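Local structure of putative uncharacterized protein (4KL0) at residues T34-D39 and V44-A49; Q75-A80 and D125-D130; A107-K112 and R196-A201; F84-L89 and A118-A123. The protein binds calcium and is a bacterial effector whose kinship with inosine-uridine nucleoside hydrolases suggests, without proving, that it hydrolyses N-glycosyl bonds. One frame throughout, in Å; residues are numbered along the deposited sequence.

Contact 1: residues T34-D39 and V44-A49; sequences TDPNKD and VTYTIA. With CA (calcium ion), chain B.
Tyr46 is the residue through which helix 41-54 touches Thr34, at the end of strand 28-34, and Pro36 in the loop that follows. Ahead of it in the helix, Val44 and Thr45 face helix 317-325, where Thr45 packs on Asp318, a calcium ligand; the Thr45 hydroxyl is tied back to Asp41 O. Tyr46 then directs its ring at the loop, meeting Thr34 from the opposite direction, and OH donates a 2.7 Å hydrogen bond to Thr34 OG1, which lies at the ring edge, near the ring plane. OG1 is trans to the amide nitrogen (chi1 179°), which places the Thr34 hydroxyl against the phenol oxygen while CG2 flanks the same oxygen. The Pro36 and Tyr46 side chains cross at about a right angle, with Pro36 CG 3.2 Å from Tyr46 OH and Pro36 CB 4.1 Å from Tyr46 CZ, so the phenol oxygen sits snugly between threonine and proline. Thr47 and Ile48 turn to helix 358-372 instead.

The next residue after Thr34, Asp35, binds the metal: its OD1 lies 2.5 Å from calcium, beside three waters and ligands from Asp42, Ile151 and Asp318. Asp35 OD2 accepts a 2.6 Å hydrogen bond from one of these waters, which in turn accepts one from Lys38 NZ. Lys38 NZ also forms a 2.8 Å salt bridge to Asp39 OD2, from above the carboxylate plane. Because Thr34 OG1 is also hydrogen-bonded to Asp42 OD1, Tyr46 and Thr34 form a buried second shell that probably holds this calcium-binding carboxylate in place.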
# COMPACT_ATOMS: atom_id res chain seq x y z
N THR A 34 0.69 3.08 6.73
CA THR A 34 1.63 2.23 5.96
C THR A 34 2.72 1.62 6.83
O THR A 34 2.94 2.06 7.97
CB THR A 34 2.26 3.12 4.89
OG1 THR A 34 3.22 2.41 4.10
CG2 THR A 34 2.95 4.31 5.51
N ASP A 35 3.31 0.51 6.37
CA ASP A 35 4.29 -0.27 7.16
C ASP A 35 5.45 -0.69 6.25
O ASP A 35 5.64 -1.86 5.99
CB ASP A 35 3.63 -1.51 7.81
CG ASP A 35 2.90 -2.42 6.80
OD1 ASP A 35 2.87 -2.09 5.58
OD2 ASP A 35 2.42 -3.51 7.24
N PRO A 36 6.23 0.29 5.82
CA PRO A 36 7.23 -0.02 4.76
C PRO A 36 8.45 -0.83 5.25
O PRO A 36 8.78 -0.92 6.47
CB PRO A 36 7.70 1.37 4.32
CG PRO A 36 7.56 2.24 5.60
CD PRO A 36 6.21 1.72 6.17
N ASN A 37 9.11 -1.40 4.25
CA ASN A 37 10.40 -2.12 4.43
C ASN A 37 10.30 -3.48 5.11
O ASN A 37 11.28 -3.96 5.67
CB ASN A 37 11.46 -1.24 5.06
CG ASN A 37 12.85 -1.68 4.68
OD1 ASN A 37 13.09 -2.01 3.50
ND2 ASN A 37 13.79 -1.72 5.65
N LYS A 38 9.13 -4.11 5.07
CA LYS A 38 9.12 -5.57 5.30
C LYS A 38 8.86 -6.31 3.99
O LYS A 38 9.02 -7.54 3.90
CB LYS A 38 8.17 -6.00 6.44
CG LYS A 38 6.74 -5.47 6.45
CD LYS A 38 5.80 -6.26 5.51
CE LYS A 38 4.31 -5.77 5.67
NZ LYS A 38 3.45 -6.53 4.70
N ASP A 39 8.52 -5.55 2.96
CA ASP A 39 8.36 -6.08 1.60
C ASP A 39 8.43 -4.87 0.65
O ASP A 39 8.58 -3.76 1.12
CB ASP A 39 7.06 -6.89 1.47
CG ASP A 39 5.78 -6.08 1.77
OD1 ASP A 39 5.73 -4.85 1.56
OD2 ASP A 39 4.80 -6.76 2.21
N VAL A 44 6.69 0.84 -3.39
CA VAL A 44 6.14 0.99 -4.73
C VAL A 44 4.95 1.95 -4.70
O VAL A 44 4.80 2.81 -5.61
CB VAL A 44 5.69 -0.38 -5.34
CG1 VAL A 44 5.18 -0.13 -6.79
CG2 VAL A 44 6.91 -1.35 -5.34
N THR A 45 4.14 1.88 -3.63
CA THR A 45 2.99 2.77 -3.53
C THR A 45 3.45 4.23 -3.42
O THR A 45 2.84 5.13 -4.03
CB THR A 45 2.13 2.41 -2.30
OG1 THR A 45 1.83 1.02 -2.35
CG2 THR A 45 0.82 3.21 -2.29
N TYR A 46 4.50 4.50 -2.63
CA TYR A 46 4.98 5.87 -2.48
C TYR A 46 5.46 6.36 -3.85
O TYR A 46 5.25 7.54 -4.23
CB TYR A 46 6.19 5.97 -1.52
CG TYR A 46 5.98 5.41 -0.13
CD1 TYR A 46 4.71 5.20 0.39
CD2 TYR A 46 7.05 5.10 0.66
CE1 TYR A 46 4.52 4.64 1.66
CE2 TYR A 46 6.90 4.58 1.92
CZ TYR A 46 5.64 4.34 2.43
OH TYR A 46 5.55 3.77 3.67
N THR A 47 6.12 5.45 -4.60
CA THR A 47 6.66 5.79 -5.93
C THR A 47 5.55 6.14 -6.94
O THR A 47 5.60 7.20 -7.56
CB THR A 47 7.53 4.67 -6.46
OG1 THR A 47 8.58 4.44 -5.52
CG2 THR A 47 8.18 5.03 -7.80
N ILE A 48 4.54 5.27 -7.07
CA ILE A 48 3.43 5.70 -7.92
C ILE A 48 2.67 6.91 -7.41
O ILE A 48 2.16 7.67 -8.23
CB ILE A 48 2.46 4.62 -8.30
CG1 ILE A 48 1.65 4.12 -7.11
CG2 ILE A 48 3.23 3.41 -8.95
CD1 ILE A 48 0.42 3.32 -7.53
N ALA A 49 2.60 7.12 -6.09
CA ALA A 49 1.97 8.33 -5.55
C ALA A 49 2.72 9.57 -6.01
O ALA A 49 2.08 10.60 -6.23
CB ALA A 49 1.87 8.31 -4.04
CA CA B . 1.80 -2.68 3.42
O HOH W 1 1.30 -4.53 5.16
O HOH W 2 2.80 -4.73 2.43
O HOH W 3 -0.22 -4.29 2.66

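Contact 2: residues Q75-A80 and D125-D130; sequences QRAQLA and DAVHTD
Val127 lays its CG1 methyl over one face of the peptide that joins Ala77 to Gln78, the flat group that matters here, since aromatic rings play no part. CG1 is 3.5 Å from Ala77 O and 3.9 Å from Gln78 N, and so rests on the backbone of helix 70-86 rather than at the edge of the peptide. The second methyl, CG2, reaches the side chains: it is 4.1 Å from Gln78 CG, where the two side chains cross at about a right angle. Ala77 CB completes the patch, 4.2 Å from Val127 CB. With CG1 opposite the carbonyl carbon (chi1 -53°), that methyl takes the peptide face and CG2 falls to the glutamine CG. The contact is one of van der Waals packing, methyls against a helix peptide and two side chains.

Ala77 also rests on Val65 and Val94, while the backbone of His128, next to Val127, is hydrogen-bonded to Val94 and Arg96. The loop thus lies between strand 93-96, the outermost at its end of the sheet, bonded through His128, and helix 70-86, met through Val127. Helix 70-86 connects the neighbouring parallel strands 58-65 and 93-96, a beta-alpha-beta crossover of the Rossmann-like nucleoside hydrolase fold.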
# COMPACT_ATOMS: atom_id res chain seq x y z
N GLN A 75 12.01 3.46 12.83
CA GLN A 75 12.91 3.09 11.73
C GLN A 75 12.12 3.08 10.40
O GLN A 75 12.59 3.57 9.39
CB GLN A 75 13.58 1.71 11.96
CG GLN A 75 14.35 1.58 13.26
CD GLN A 75 15.28 2.76 13.47
OE1 GLN A 75 16.05 3.14 12.57
NE2 GLN A 75 15.17 3.39 14.66
N ARG A 76 10.92 2.52 10.42
CA ARG A 76 10.09 2.50 9.22
C ARG A 76 9.73 3.91 8.79
O ARG A 76 9.77 4.20 7.60
CB ARG A 76 8.83 1.65 9.44
CG ARG A 76 9.09 0.21 9.71
CD ARG A 76 7.74 -0.58 9.68
NE ARG A 76 7.88 -1.87 10.36
CZ ARG A 76 8.56 -2.91 9.90
NH1 ARG A 76 9.21 -2.85 8.69
NH2 ARG A 76 8.60 -4.03 10.62
N ALA A 77 9.41 4.80 9.74
CA ALA A 77 9.03 6.15 9.41
C ALA A 77 10.23 6.91 8.81
O ALA A 77 10.08 7.66 7.88
CB ALA A 77 8.51 6.88 10.68
N GLN A 78 11.41 6.72 9.38
CA GLN A 78 12.62 7.30 8.84
C GLN A 78 12.86 6.80 7.44
O GLN A 78 13.28 7.57 6.57
CB GLN A 78 13.80 6.97 9.71
CG GLN A 78 13.76 7.73 11.08
CD GLN A 78 14.88 7.27 11.98
OE1 GLN A 78 16.02 7.17 11.53
NE2 GLN A 78 14.57 6.96 13.23
N LEU A 79 12.64 5.51 7.18
CA LEU A 79 12.76 5.05 5.80
C LEU A 79 11.73 5.67 4.83
O LEU A 79 12.07 6.03 3.73
CB LEU A 79 12.68 3.52 5.76
CG LEU A 79 12.68 2.86 4.40
CD1 LEU A 79 13.28 1.54 4.58
CD2 LEU A 79 11.23 2.70 3.87
N ALA A 80 10.47 5.75 5.25
CA ALA A 80 9.47 6.38 4.42
C ALA A 80 9.87 7.80 4.10
O ALA A 80 9.82 8.22 2.94
CB ALA A 80 8.08 6.33 5.06
N ASP A 125 15.16 12.82 13.81
CA ASP A 125 14.44 14.07 14.05
C ASP A 125 13.71 14.61 12.79
O ASP A 125 13.01 15.63 12.86
CB ASP A 125 15.36 15.11 14.74
CG ASP A 125 15.73 14.72 16.22
OD1 ASP A 125 14.81 14.37 17.03
OD2 ASP A 125 16.96 14.75 16.57
N ALA A 126 13.82 13.90 11.65
CA ALA A 126 13.01 14.28 10.47
C ALA A 126 11.57 13.75 10.49
O ALA A 126 10.76 14.18 9.66
CB ALA A 126 13.71 13.87 9.17
N VAL A 127 11.25 12.84 11.41
CA VAL A 127 9.90 12.30 11.53
C VAL A 127 9.28 12.65 12.89
O VAL A 127 10.01 12.94 13.88
CB VAL A 127 9.93 10.78 11.25
CG1 VAL A 127 10.62 10.52 9.89
CG2 VAL A 127 10.66 10.09 12.32
N HIS A 128 7.96 12.62 12.95
CA HIS A 128 7.20 13.13 14.10
C HIS A 128 6.75 11.95 14.99
O HIS A 128 6.64 10.83 14.51
CB HIS A 128 6.05 13.98 13.60
CG HIS A 128 6.48 15.17 12.81
ND1 HIS A 128 6.90 16.35 13.40
CD2 HIS A 128 6.57 15.38 11.47
CE1 HIS A 128 7.22 17.23 12.47
NE2 HIS A 128 7.04 16.67 11.28
N THR A 129 6.54 12.18 16.29
CA THR A 129 6.34 11.05 17.18
C THR A 129 4.92 11.03 17.65
O THR A 129 4.53 10.17 18.45
CB THR A 129 7.29 11.10 18.40
OG1 THR A 129 7.42 12.46 18.83
CG2 THR A 129 8.67 10.55 18.02
N ASP A 130 4.15 11.99 17.15
CA ASP A 130 2.80 12.18 17.69
C ASP A 130 1.66 11.61 16.83
O ASP A 130 0.55 12.17 16.83
CB ASP A 130 2.56 13.65 18.11
CG ASP A 130 3.02 14.65 17.06
OD1 ASP A 130 3.70 14.22 16.10
OD2 ASP A 130 2.70 15.87 17.19

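Contact 3: residues A107-K112 and R196-A201; sequences AREHSK and RAYNNA
Tyr198 OH donates a 2.7 Å hydrogen bond to Glu109 OE2, the direct link between helix 104-110 and the short helix 198-202. The carboxylate and the phenol ring stand nearly perpendicular, their planes 83° apart; OE2 lies at the ring edge, whereas the hydroxyl approaches it from 46° above the carboxylate plane. Glu109 gets there by a bend at its second torsion (chi2 74°), which also brings CD to within 3.9 Å of Tyr198 CE1. The two side chains come from opposite directions and meet near the metal site: the tyrosine side chain is about 6 Å from the calcium ion and about 4 Å from that of Asp35. Its ring is also engaged by Lys38 in a cation-pi interaction. The two helices follow strands 93-96 and 172-178 of the parallel sheet, consistent with a place at the rim of the sheet where nucleoside hydrolases hold their calcium. Asn199, one residue on, fastens the start of the second helix to Met178 O at the end of strand 172-178. Beside the tyrosine runs a second, looser connection: a water lies 3.0 Å from His110 NE2, in the imidazole plane, and gives a weak hydrogen bond to Ala201 O. The other ring nitrogen, His110 ND1, is hydrogen-bonded to Tyr100 OH.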
# COMPACT_ATOMS: atom_id res chain seq x y z
N ALA A 107 5.81 -10.64 17.46
CA ALA A 107 7.02 -9.84 17.65
C ALA A 107 8.05 -10.16 16.58
O ALA A 107 8.62 -9.28 15.93
CB ALA A 107 7.60 -10.03 19.04
N ARG A 108 8.24 -11.44 16.33
CA ARG A 108 9.14 -11.85 15.28
C ARG A 108 8.76 -11.31 13.90
O ARG A 108 9.58 -10.73 13.19
CB ARG A 108 9.15 -13.40 15.29
CG ARG A 108 10.28 -14.03 14.62
CD ARG A 108 9.94 -15.53 14.54
NE ARG A 108 11.11 -16.31 14.18
CZ ARG A 108 11.23 -17.61 14.41
NH1 ARG A 108 10.23 -18.28 14.99
NH2 ARG A 108 12.35 -18.24 14.05
N GLU A 109 7.51 -11.50 13.50
CA GLU A 109 7.12 -11.05 12.16
C GLU A 109 7.02 -9.52 12.06
O GLU A 109 7.32 -8.93 11.04
CB GLU A 109 5.80 -11.70 11.73
CG GLU A 109 4.98 -10.89 10.66
CD GLU A 109 5.50 -10.88 9.19
OE1 GLU A 109 5.73 -11.97 8.59
OE2 GLU A 109 5.65 -9.76 8.62
N HIS A 110 6.62 -8.86 13.14
CA HIS A 110 6.36 -7.43 13.04
C HIS A 110 7.66 -6.64 13.18
O HIS A 110 7.66 -5.40 13.05
CB HIS A 110 5.44 -6.97 14.18
CG HIS A 110 4.02 -7.46 14.08
ND1 HIS A 110 2.97 -6.82 14.69
CD2 HIS A 110 3.48 -8.50 13.37
CE1 HIS A 110 1.84 -7.43 14.37
NE2 HIS A 110 2.12 -8.48 13.61
N SER A 111 8.76 -7.37 13.44
CA SER A 111 10.04 -6.70 13.60
C SER A 111 10.89 -6.86 12.34
O SER A 111 12.09 -6.58 12.37
CB SER A 111 10.80 -7.25 14.80
OG SER A 111 11.19 -8.59 14.52
N LYS A 112 10.30 -7.36 11.24
CA LYS A 112 11.03 -7.52 9.96
C LYS A 112 11.39 -6.19 9.29
O LYS A 112 10.52 -5.38 8.97
CB LYS A 112 10.15 -8.39 9.04
CG LYS A 112 10.80 -8.84 7.72
CD LYS A 112 9.96 -9.98 7.13
CE LYS A 112 10.11 -10.00 5.62
NZ LYS A 112 10.06 -11.44 5.11
N ARG A 196 -7.85 -13.40 8.94
CA ARG A 196 -6.75 -14.02 8.20
C ARG A 196 -5.99 -13.04 7.33
O ARG A 196 -4.90 -13.34 6.88
CB ARG A 196 -7.25 -15.21 7.35
CG ARG A 196 -7.90 -16.28 8.23
CD ARG A 196 -8.72 -17.26 7.36
NE ARG A 196 -9.86 -16.56 6.77
CZ ARG A 196 -10.71 -17.15 5.91
NH1 ARG A 196 -10.56 -18.43 5.55
NH2 ARG A 196 -11.69 -16.43 5.38
N ALA A 197 -6.58 -11.88 7.04
CA ALA A 197 -5.94 -11.00 6.07
C ALA A 197 -4.84 -10.24 6.81
O ALA A 197 -5.09 -9.73 7.89
CB ALA A 197 -6.96 -9.96 5.49
N TYR A 198 -3.67 -10.14 6.19
CA TYR A 198 -2.46 -9.67 6.88
C TYR A 198 -2.66 -8.33 7.60
O TYR A 198 -2.34 -8.19 8.81
CB TYR A 198 -1.28 -9.56 5.86
CG TYR A 198 0.04 -9.16 6.53
CD1 TYR A 198 0.98 -10.12 6.89
CD2 TYR A 198 0.32 -7.82 6.77
CE1 TYR A 198 2.19 -9.76 7.52
CE2 TYR A 198 1.49 -7.43 7.40
CZ TYR A 198 2.43 -8.41 7.77
OH TYR A 198 3.61 -8.01 8.40
N ASN A 199 -3.17 -7.35 6.88
CA ASN A 199 -3.30 -6.02 7.49
C ASN A 199 -4.33 -6.00 8.62
O ASN A 199 -4.24 -5.25 9.56
CB ASN A 199 -3.60 -4.93 6.50
CG ASN A 199 -2.38 -4.66 5.60
OD1 ASN A 199 -1.22 -4.88 6.07
ND2 ASN A 199 -2.61 -4.27 4.35
N ASN A 200 -5.37 -6.80 8.48
CA ASN A 200 -6.32 -6.80 9.59
C ASN A 200 -5.70 -7.45 10.83
O ASN A 200 -5.90 -6.96 11.95
CB ASN A 200 -7.56 -7.61 9.25
CG ASN A 200 -8.40 -7.03 8.13
OD1 ASN A 200 -8.45 -5.83 7.88
ND2 ASN A 200 -9.13 -7.93 7.46
N ALA A 201 -4.95 -8.55 10.61
CA ALA A 201 -4.31 -9.36 11.68
C ALA A 201 -3.19 -8.64 12.43
O ALA A 201 -2.90 -9.02 13.58
CB ALA A 201 -3.81 -10.64 11.11
O HOH W 4 -0.06 -10.41 12.85

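Contact 4: residues F84-L89 and A118-A123; sequences FDRLAL and AALRAA
Arg86 carries most of the contact with Leu120, stretching from the last turn of helix 70-86 toward the loop 118-123. From CB the chain leaves beside its own amide nitrogen (chi1 -66°) and runs extended as far as NE. CD is the first atom to touch the loop, 3.7 Å from Leu120 CD2. At NE the same methyl comes to 3.2 Å, and at CZ to 3.5 Å: it is seated over one face of the guanidinium group, displaced toward the rim. Beyond CZ the group divides. NH1 lies 3.1 Å from Leu120 O and is hydrogen-bonded to Gly82 O in its own helix, while NH2 approaches Ala119 O at 3.6 Å, obliquely to the guanidinium plane. Pro248 and Val249 of helix 248-269 also touch the arginine, and Tyr252 of that helix touches Leu120.

One residue earlier, Asp85 OD2 lies 4.2 Å from Ala122 CB, a loose contact. The helix ends here in a Schellman motif, with Leu89 N bonded to Phe84 O and Ala88, at positive phi, contributing its N to Asp85 O. The loop has its own brace: Arg121 NE donates to a lone pair of Ala118 O at 2.9 Å.

With its charged end among the carbonyl oxygens of Gly82, Ala119 and Leu120, the arginine probably gains electrostatic stabilisation from both helix and loop, while the leucine methyl covers one face of the guanidinium and probably limits access of solvent there.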
# COMPACT_ATOMS: atom_id res chain seq x y z
N PHE A 84 10.45 9.53 0.46
CA PHE A 84 9.80 10.76 -0.02
C PHE A 84 10.81 11.86 -0.41
O PHE A 84 10.62 12.51 -1.43
CB PHE A 84 8.77 11.26 0.99
CG PHE A 84 7.63 10.33 1.19
CD1 PHE A 84 6.88 9.85 0.10
CD2 PHE A 84 7.31 9.92 2.46
CE1 PHE A 84 5.81 8.94 0.33
CE2 PHE A 84 6.26 9.03 2.72
CZ PHE A 84 5.51 8.57 1.64
N ASP A 85 11.86 11.99 0.38
CA ASP A 85 12.93 12.96 0.08
C ASP A 85 13.57 12.68 -1.30
O ASP A 85 13.75 13.59 -2.14
CB ASP A 85 14.01 12.89 1.15
CG ASP A 85 13.59 13.50 2.48
OD1 ASP A 85 12.56 14.24 2.58
OD2 ASP A 85 14.34 13.24 3.45
N ARG A 86 13.88 11.41 -1.56
CA ARG A 86 14.51 10.98 -2.85
C ARG A 86 13.55 11.00 -4.05
O ARG A 86 13.95 10.94 -5.21
CB ARG A 86 15.09 9.59 -2.66
CG ARG A 86 16.24 9.64 -1.67
CD ARG A 86 16.72 8.25 -1.30
NE ARG A 86 17.94 8.26 -0.47
CZ ARG A 86 17.99 8.51 0.83
NH1 ARG A 86 16.92 8.89 1.51
NH2 ARG A 86 19.16 8.46 1.47
N LEU A 87 12.25 11.05 -3.76
CA LEU A 87 11.23 11.20 -4.80
C LEU A 87 10.85 12.68 -4.97
O LEU A 87 9.93 12.99 -5.69
CB LEU A 87 9.95 10.43 -4.40
CG LEU A 87 10.03 8.91 -4.34
CD1 LEU A 87 8.69 8.39 -3.74
CD2 LEU A 87 10.31 8.30 -5.74
N ALA A 88 11.57 13.59 -4.32
CA ALA A 88 11.23 15.03 -4.36
C ALA A 88 9.77 15.27 -3.99
O ALA A 88 9.01 15.99 -4.68
CB ALA A 88 11.55 15.63 -5.72
N LEU A 89 9.35 14.61 -2.91
CA LEU A 89 8.12 14.95 -2.22
C LEU A 89 8.56 15.47 -0.86
O LEU A 89 8.35 14.82 0.19
CB LEU A 89 7.28 13.71 -2.08
CG LEU A 89 6.64 13.21 -3.38
CD1 LEU A 89 6.04 11.81 -3.11
CD2 LEU A 89 5.57 14.18 -3.94
N ALA A 118 18.09 0.12 5.11
CA ALA A 118 18.83 0.79 6.19
C ALA A 118 19.44 2.14 5.77
O ALA A 118 19.30 3.15 6.46
CB ALA A 118 19.89 -0.12 6.72
N ALA A 119 20.11 2.18 4.62
CA ALA A 119 20.81 3.39 4.17
C ALA A 119 19.87 4.41 3.59
O ALA A 119 20.31 5.50 3.18
CB ALA A 119 21.86 3.02 3.11
N LEU A 120 18.59 4.09 3.49
CA LEU A 120 17.66 5.07 2.96
C LEU A 120 17.02 5.92 4.07
O LEU A 120 16.31 6.87 3.78
CB LEU A 120 16.60 4.43 2.05
CG LEU A 120 17.08 3.99 0.66
CD1 LEU A 120 15.88 3.70 -0.24
CD2 LEU A 120 17.91 5.06 0.04
N ARG A 121 17.28 5.60 5.33
CA ARG A 121 16.59 6.29 6.41
C ARG A 121 16.98 7.77 6.52
O ARG A 121 18.18 8.10 6.47
CB ARG A 121 16.89 5.64 7.75
CG ARG A 121 16.18 4.28 7.91
CD ARG A 121 16.63 3.63 9.21
NE ARG A 121 17.99 3.13 9.09
CZ ARG A 121 18.59 2.35 9.98
NH1 ARG A 121 17.96 1.95 11.11
NH2 ARG A 121 19.84 1.94 9.72
N ALA A 122 15.99 8.64 6.66
CA ALA A 122 16.26 10.04 7.00
C ALA A 122 16.70 10.03 8.47
O ALA A 122 16.60 9.00 9.16
CB ALA A 122 15.02 10.87 6.84
N ALA A 123 17.20 11.16 8.97
CA ALA A 123 17.51 11.29 10.40
C ALA A 123 16.25 11.17 11.30
O ALA A 123 15.14 11.54 10.86
CB ALA A 123 18.22 12.62 10.66

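How the contacts relate
Contact 1 closes before the others open along the chain; contact 4 is nested within the loop closed by contact 2, and contact 3 alternates with both. Helix 70-86 serves contacts 2 and 4, whose centres are about 10 Å apart and which are joined by probable hydrogen bonds of Gln78 O with Ala122 N and Gln75 OE1 with Arg121 NH1. The helix also packs on contact 1, Ala80 and Phe84 meeting Tyr46. Arg76 ties three contacts together, binding Pro36 O of contact 1 and the carbonyls of His110 and Lys112 in contact 3. Contacts 3 and 4, about 24 Å apart between centres, do not touch. The calcium site thus connects through helix 70-86 to outer loop 118-130.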